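Type II restriction enzyme BsoBI (PDB 1DC1) cleaves double-stranded DNA at the degenerate sequence 5'-CYCGRG-3', cutting after the first C, and works as a homodimer. Local coordinates at residues L160-K165 / E181-G186; T197-I202 / C214-E219. One frame throughout, in Å; residues are numbered along the deposited sequence. Where two conformers were deposited one is given.

How the contacts relate
Contacts 1 and 2 show how one mixed sheet, that of a PDDEXK-type nuclease, is held at successive strands. Contact 1 pairs the end of strand 157-161 with the start of strand 184-191, contact 2 pairs strand 194-199 with strand 213-217, and strands 184-191 and 194-199 are neighbours in the sheet. The centres of the two contacts lie about 13 Å apart. Lys185 joins the two: its O is 3.1 Å from Tyr200 N, probably a hydrogen bond, and its CE packs 3.6 Å from Met199 CE. The predicted magnesium ligand Asp212 is about 10 Å from Lys185 and about 8 Å from Cys214, side chain to side chain, while contact 1 itself reaches a DNA phosphate.

Contact 1. Residues L160-K165 / E181-G186; sequences LDSRDK and ETFAKG. With nucleotides of chain B.
Asp161 pairs with Ala184 as an antiparallel, non-hydrogen-bonded pair, flanked by the bonds from Lys185 N to Leu160 O (2.8 Å) and from Ser162 N to Phe183 O, before residues 160-165 leave in a type I turn from Asp161 to Asp164. From this turn Arg163 reaches across, and its guanidinium lies flat on one face of the Phe183 ring, the planes 11° apart and CZ 3.6 Å from the ring centroid, a cation-pi stack. Thr182 CG2 covers the opposite face of the same ring. Bends at chi2 (112°) and chi3 (111°) fold the arginine back, and in a salt bridge its NH1 meets the syn lone pair of Asp161 OD1 at 2.9 Å, nearly in the guanidinium plane. The same oxygen accepts from Arg163 N on its anti side at 3.0 Å, somewhat out of the carboxylate plane, closing an Asx turn. Deeper in, Lys185 CB packs 3.7 Å from Ser162 CA; the lysine then runs alongside Leu160, and its NZ ends on Tyr200 O. Just past the turn Lys165 NZ binds both Ser162 O (2.6 Å) and OP1 of DT13 of chain B (2.5 Å). Asp161 thus fixes the rotation of the guanidinium and probably offsets its charge, while Lys165 ties the turn's backbone to a DNA phosphate, so one short loop links the end of strand 157-161 to the bound nucleic acid.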
loop_
_atom_site.group_PDB
_atom_site.type_symbol
_atom_site.label_atom_id
_atom_site.label_comp_id
_atom_site.label_asym_id
_atom_site.label_seq_id
_atom_site.Cartn_x
_atom_site.Cartn_y
_atom_site.Cartn_z
ATOM N N LEU D 160 -8.851 -13.022 25.635
ATOM C CA LEU D 160 -9.115 -11.610 25.818
ATOM C C LEU D 160 -9.985 -11.127 24.653
ATOM O O LEU D 160 -9.661 -11.297 23.476
ATOM C CB LEU D 160 -7.768 -10.851 25.921
ATOM C CG LEU D 160 -7.773 -9.470 26.576
ATOM C CD1 LEU D 160 -8.213 -9.527 28.054
ATOM C CD2 LEU D 160 -6.390 -8.895 26.456
ATOM N N ASP D 161 -11.114 -10.549 25.017
ATOM C CA ASP D 161 -12.092 -10.077 24.058
ATOM C C ASP D 161 -11.700 -8.728 23.474
ATOM O O ASP D 161 -11.664 -7.725 24.205
ATOM C CB ASP D 161 -13.434 -9.978 24.782
ATOM C CG ASP D 161 -14.612 -9.948 23.829
ATOM O OD1 ASP D 161 -14.497 -9.325 22.748
ATOM O OD2 ASP D 161 -15.654 -10.544 24.167
ATOM N N SER D 162 -11.400 -8.703 22.168
ATOM C CA SER D 162 -10.999 -7.471 21.461
ATOM C C SER D 162 -12.036 -6.333 21.611
ATOM O O SER D 162 -11.683 -5.143 21.539
ATOM C CB SER D 162 -10.788 -7.770 19.995
ATOM O OG SER D 162 -12.034 -8.165 19.456
ATOM N N ARG D 163 -13.300 -6.701 21.835
ATOM C CA ARG D 163 -14.359 -5.716 22.039
ATOM C C ARG D 163 -14.194 -4.962 23.382
ATOM O O ARG D 163 -14.654 -3.809 23.523
ATOM C CB ARG D 163 -15.733 -6.392 22.035
ATOM C CG ARG D 163 -16.226 -6.764 20.687
ATOM C CD ARG D 163 -16.224 -8.226 20.623
ATOM N NE ARG D 163 -17.561 -8.791 20.592
ATOM C CZ ARG D 163 -17.934 -9.872 21.279
ATOM N NH1 ARG D 163 -17.078 -10.511 22.062
ATOM N NH2 ARG D 163 -19.158 -10.358 21.132
ATOM N N ASP D 164 -13.581 -5.616 24.371
ATOM C CA ASP D 164 -13.365 -4.977 25.664
ATOM C C ASP D 164 -12.029 -4.265 25.673
ATOM O O ASP D 164 -10.989 -4.891 25.913
ATOM C CB ASP D 164 -13.401 -6.006 26.805
ATOM C CG ASP D 164 -13.439 -5.347 28.196
ATOM O OD1 ASP D 164 -13.135 -4.135 28.304
ATOM O OD2 ASP D 164 -13.770 -6.036 29.184
ATOM N N LYS D 165 -12.067 -2.950 25.454
ATOM C CA LYS D 165 -10.852 -2.137 25.402
ATOM C C LYS D 165 -10.044 -1.935 26.701
ATOM O O LYS D 165 -8.923 -1.408 26.656
ATOM C CB LYS D 165 -11.166 -0.779 24.760
ATOM C CG LYS D 165 -11.742 -0.876 23.335
ATOM C CD LYS D 165 -11.020 -1.897 22.458
ATOM C CE LYS D 165 -11.756 -2.016 21.150
ATOM N NZ LYS D 165 -11.142 -2.963 20.198
ATOM N N GLU D 181 -12.153 -17.078 17.728
ATOM C CA GLU D 181 -11.089 -16.335 17.065
ATOM C C GLU D 181 -11.547 -14.995 16.434
ATOM O O GLU D 181 -10.754 -14.068 16.204
ATOM C CB GLU D 181 -10.451 -17.264 16.067
ATOM C CG GLU D 181 -11.318 -17.582 14.882
ATOM C CD GLU D 181 -12.256 -18.760 15.107
ATOM O OE1 GLU D 181 -12.309 -19.314 16.223
ATOM O OE2 GLU D 181 -12.960 -19.121 14.135
ATOM N N THR D 182 -12.846 -14.892 16.192
ATOM C CA THR D 182 -13.451 -13.689 15.641
ATOM C C THR D 182 -13.263 -12.507 16.558
ATOM O O THR D 182 -13.217 -11.360 16.116
ATOM C CB THR D 182 -14.981 -13.859 15.458
ATOM O OG1 THR D 182 -15.237 -14.884 14.496
ATOM C CG2 THR D 182 -15.577 -12.563 14.994
ATOM N N PHE D 183 -13.177 -12.780 17.851
ATOM C CA PHE D 183 -13.050 -11.701 18.825
ATOM C C PHE D 183 -11.919 -11.776 19.799
ATOM O O PHE D 183 -11.952 -11.119 20.828
ATOM C CB PHE D 183 -14.326 -11.598 19.625
ATOM C CG PHE D 183 -15.479 -11.174 18.811
ATOM C CD1 PHE D 183 -15.458 -9.925 18.178
ATOM C CD2 PHE D 183 -16.576 -12.007 18.677
ATOM C CE1 PHE D 183 -16.512 -9.499 17.423
ATOM C CE2 PHE D 183 -17.644 -11.608 17.929
ATOM C CZ PHE D 183 -17.617 -10.335 17.293
ATOM N N ALA D 184 -10.925 -12.587 19.490
ATOM C CA ALA D 184 -9.810 -12.718 20.378
ATOM C C ALA D 184 -8.636 -11.811 20.031
ATOM O O ALA D 184 -8.052 -11.893 18.937
ATOM C CB ALA D 184 -9.350 -14.181 20.456
ATOM N N LYS D 185 -8.306 -10.967 21.018
ATOM C CA LYS D 185 -7.198 -10.018 21.001
ATOM C C LYS D 185 -5.948 -10.743 21.530
ATOM O O LYS D 185 -4.825 -10.401 21.199
ATOM C CB LYS D 185 -7.591 -8.808 21.897
ATOM C CG LYS D 185 -6.476 -7.891 22.427
ATOM C CD LYS D 185 -5.632 -7.307 21.298
ATOM C CE LYS D 185 -4.568 -6.347 21.814
ATOM N NZ LYS D 185 -4.327 -5.285 20.786
ATOM N N GLY D 186 -6.159 -11.771 22.348
ATOM C CA GLY D 186 -5.045 -12.514 22.920
ATOM C C GLY D 186 -5.510 -13.868 23.444
ATOM O O GLY D 186 -6.709 -14.080 23.648
ATOM P P DT B 13 -7.802 -0.928 19.535
ATOM O OP1 DT B 13 -8.858 -1.978 19.652
ATOM O OP2 DT B 13 -8.132 0.485 19.935
ATOM O "O5'" DT B 13 -6.522 -1.414 20.362
#

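Contact 2. Residues T197-I202 / C214-E219; sequences TLMYNI and CLFNCE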
loop_
_atom_site.group_PDB
_atom_site.type_symbol
_atom_site.label_atom_id
_atom_site.label_comp_id
_atom_site.label_asym_id
_atom_site.label_seq_id
_atom_site.Cartn_x
_atom_site.Cartn_y
_atom_site.Cartn_z
ATOM N N THR D 197 1.457 -15.988 27.134
ATOM C CA THR D 197 0.391 -15.074 26.710
ATOM C C THR D 197 0.692 -14.472 25.310
ATOM O O THR D 197 1.702 -13.749 25.088
ATOM C CB THR D 197 0.192 -13.940 27.768
ATOM O OG1 THR D 197 -0.079 -14.529 29.043
ATOM C CG2 THR D 197 -0.974 -13.003 27.395
ATOM N N LEU D 198 -0.182 -14.802 24.366
ATOM C CA LEU D 198 -0.070 -14.288 23.010
ATOM C C LEU D 198 -1.009 -13.072 22.857
ATOM O O LEU D 198 -2.186 -13.093 23.260
ATOM C CB LEU D 198 -0.443 -15.376 21.994
ATOM C CG LEU D 198 -0.527 -14.920 20.524
ATOM C CD1 LEU D 198 0.756 -15.276 19.852
ATOM C CD2 LEU D 198 -1.702 -15.611 19.817
ATOM N N MET D 199 -0.481 -11.993 22.296
ATOM C CA MET D 199 -1.292 -10.807 22.067
ATOM C C MET D 199 -1.038 -10.337 20.641
ATOM O O MET D 199 0.052 -10.495 20.132
ATOM C CB MET D 199 -0.872 -9.670 22.992
ATOM C CG MET D 199 -1.081 -9.930 24.467
ATOM S SD MET D 199 -2.703 -9.544 25.053
ATOM C CE MET D 199 -2.969 -7.803 24.636
ATOM N N TYR D 200 -2.047 -9.748 20.023
ATOM C CA TYR D 200 -1.893 -9.217 18.681
ATOM C C TYR D 200 -1.814 -7.681 18.675
ATOM O O TYR D 200 -2.426 -7.016 19.508
ATOM C CB TYR D 200 -3.078 -9.655 17.836
ATOM C CG TYR D 200 -3.100 -11.137 17.562
ATOM C CD1 TYR D 200 -2.264 -11.686 16.587
ATOM C CD2 TYR D 200 -4.015 -11.985 18.212
ATOM C CE1 TYR D 200 -2.339 -13.025 16.240
ATOM C CE2 TYR D 200 -4.099 -13.338 17.869
ATOM C CZ TYR D 200 -3.251 -13.835 16.866
ATOM O OH TYR D 200 -3.350 -15.132 16.405
ATOM N N ASN D 201 -1.045 -7.129 17.757
ATOM C CA ASN D 201 -0.970 -5.696 17.586
ATOM C C ASN D 201 -0.715 -4.878 18.840
ATOM O O ASN D 201 -1.510 -4.040 19.253
ATOM C CB ASN D 201 -2.255 -5.256 16.875
ATOM C CG ASN D 201 -2.520 -6.073 15.617
ATOM O OD1 ASN D 201 -1.661 -6.192 14.721
ATOM N ND2 ASN D 201 -3.706 -6.636 15.541
ATOM N N ILE D 202 0.442 -5.103 19.397
ATOM C CA ILE D 202 0.880 -4.497 20.617
ATOM C C ILE D 202 2.012 -3.533 20.328
ATOM O O ILE D 202 2.901 -3.822 19.509
ATOM C CB ILE D 202 1.458 -5.645 21.522
ATOM C CG1 ILE D 202 0.353 -6.533 22.039
ATOM C CG2 ILE D 202 2.175 -5.115 22.706
ATOM C CD1 ILE D 202 -0.963 -5.877 22.055
ATOM N N CYS D 214 2.883 -11.032 19.477
ATOM C CA CYS D 214 3.784 -10.982 20.617
ATOM C C CYS D 214 3.467 -12.112 21.562
ATOM O O CYS D 214 2.312 -12.269 21.921
ATOM C CB CYS D 214 3.621 -9.653 21.348
ATOM S SG CYS D 214 4.396 -8.204 20.521
ATOM N N LEU D 215 4.486 -12.882 21.949
ATOM C CA LEU D 215 4.324 -13.987 22.895
ATOM C C LEU D 215 5.080 -13.616 24.121
ATOM O O LEU D 215 6.273 -13.370 24.051
ATOM C CB LEU D 215 4.880 -15.314 22.373
ATOM C CG LEU D 215 4.563 -16.566 23.247
ATOM C CD1 LEU D 215 3.069 -16.739 23.308
ATOM C CD2 LEU D 215 5.144 -17.841 22.680
ATOM N N PHE D 216 4.389 -13.591 25.259
ATOM C CA PHE D 216 5.000 -13.211 26.531
ATOM C C PHE D 216 5.198 -14.366 27.442
ATOM O O PHE D 216 4.379 -15.273 27.478
ATOM C CB PHE D 216 4.134 -12.246 27.309
ATOM C CG PHE D 216 4.003 -10.941 26.665
ATOM C CD1 PHE D 216 4.970 -9.956 26.863
ATOM C CD2 PHE D 216 2.921 -10.691 25.829
ATOM C CE1 PHE D 216 4.858 -8.731 26.232
ATOM C CE2 PHE D 216 2.787 -9.470 25.186
ATOM C CZ PHE D 216 3.752 -8.488 25.386
ATOM N N ASN D 217 6.302 -14.306 28.171
ATOM C CA ASN D 217 6.628 -15.284 29.181
ATOM C C ASN D 217 5.964 -14.705 30.431
ATOM O O ASN D 217 6.584 -13.910 31.140
ATOM C CB ASN D 217 8.124 -15.313 29.430
ATOM C CG ASN D 217 8.440 -15.866 30.771
ATOM O OD1 ASN D 217 7.537 -16.301 31.499
ATOM N ND2 ASN D 217 9.712 -15.876 31.125
ATOM N N CYS D 218 4.731 -15.090 30.719
ATOM C CA CYS D 218 4.043 -14.541 31.876
ATOM C C CYS D 218 2.548 -14.898 31.911
ATOM O O CYS D 218 1.875 -14.975 30.866
ATOM C CB CYS D 218 4.206 -13.012 31.885
ATOM S SG CYS D 218 3.057 -12.123 30.800
ATOM N N GLU D 219 2.044 -15.126 33.125
ATOM C CA GLU D 219 0.643 -15.457 33.323
ATOM C C GLU D 219 -0.127 -14.302 32.682
ATOM O O GLU D 219 0.354 -13.162 32.641
ATOM C CB GLU D 219 0.317 -15.600 34.827
ATOM C CG GLU D 219 0.832 -14.461 35.764
ATOM C CD GLU D 219 2.186 -14.763 36.483
ATOM O OE1 GLU D 219 2.193 -15.344 37.614
ATOM O OE2 GLU D 219 3.250 -14.395 35.911
#
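The antiparallel pairing of Thr197-Met199 with Cys214-Phe216 belongs to the central sheet of the nuclease, next to the strand that carries the predicted magnesium ligand Glu240. Two hydrogen-bonded pairs flank a non-hydrogen-bonded one: Thr197 exchanges bonds with Phe216, the shorter from Phe216 N to Thr197 O (2.7 Å), and Met199 does so with Cys214, whose O receives Met199 N at 2.8 Å. Between them Leu198 faces Leu215, and the latter's CD1 reaches back to Leu198 CB at 4.0 Å; Trp189 of strand 184-191 touches both leucines. Thr197, Met199, Cys214 and Phe216 share the other face of the sheet. There the Phe216 ring, with CG anti to its carbonyl carbon (chi1 -67°), turns its edge to the neighbouring strand, CD2 lying 3.4 Å from Thr197 O and CE2 4.0 Å from Met199 CG. Past Met199 the chain bends away through Tyr200 and Asn201, and Asn201 and Ile202 together stand opposite the single residue Val211, a G1 beta bulge. At the other end strand 213-217 has given way to a loop, which Thr197 holds by its side chain: OG1 donates to Cys218 O at 2.7 Å, arriving almost in line with the carbonyl bond (C=O...OG1 161°), and also bonds to Ser188 OG. A valine in place of Thr197 would probably leave the Cys218 carbonyl without this donor, Ser188 OG without this partner, and the loop at Cys218 less firmly tied to the strand. Trp170 of strand 170-172 packs on Thr197 and Met199.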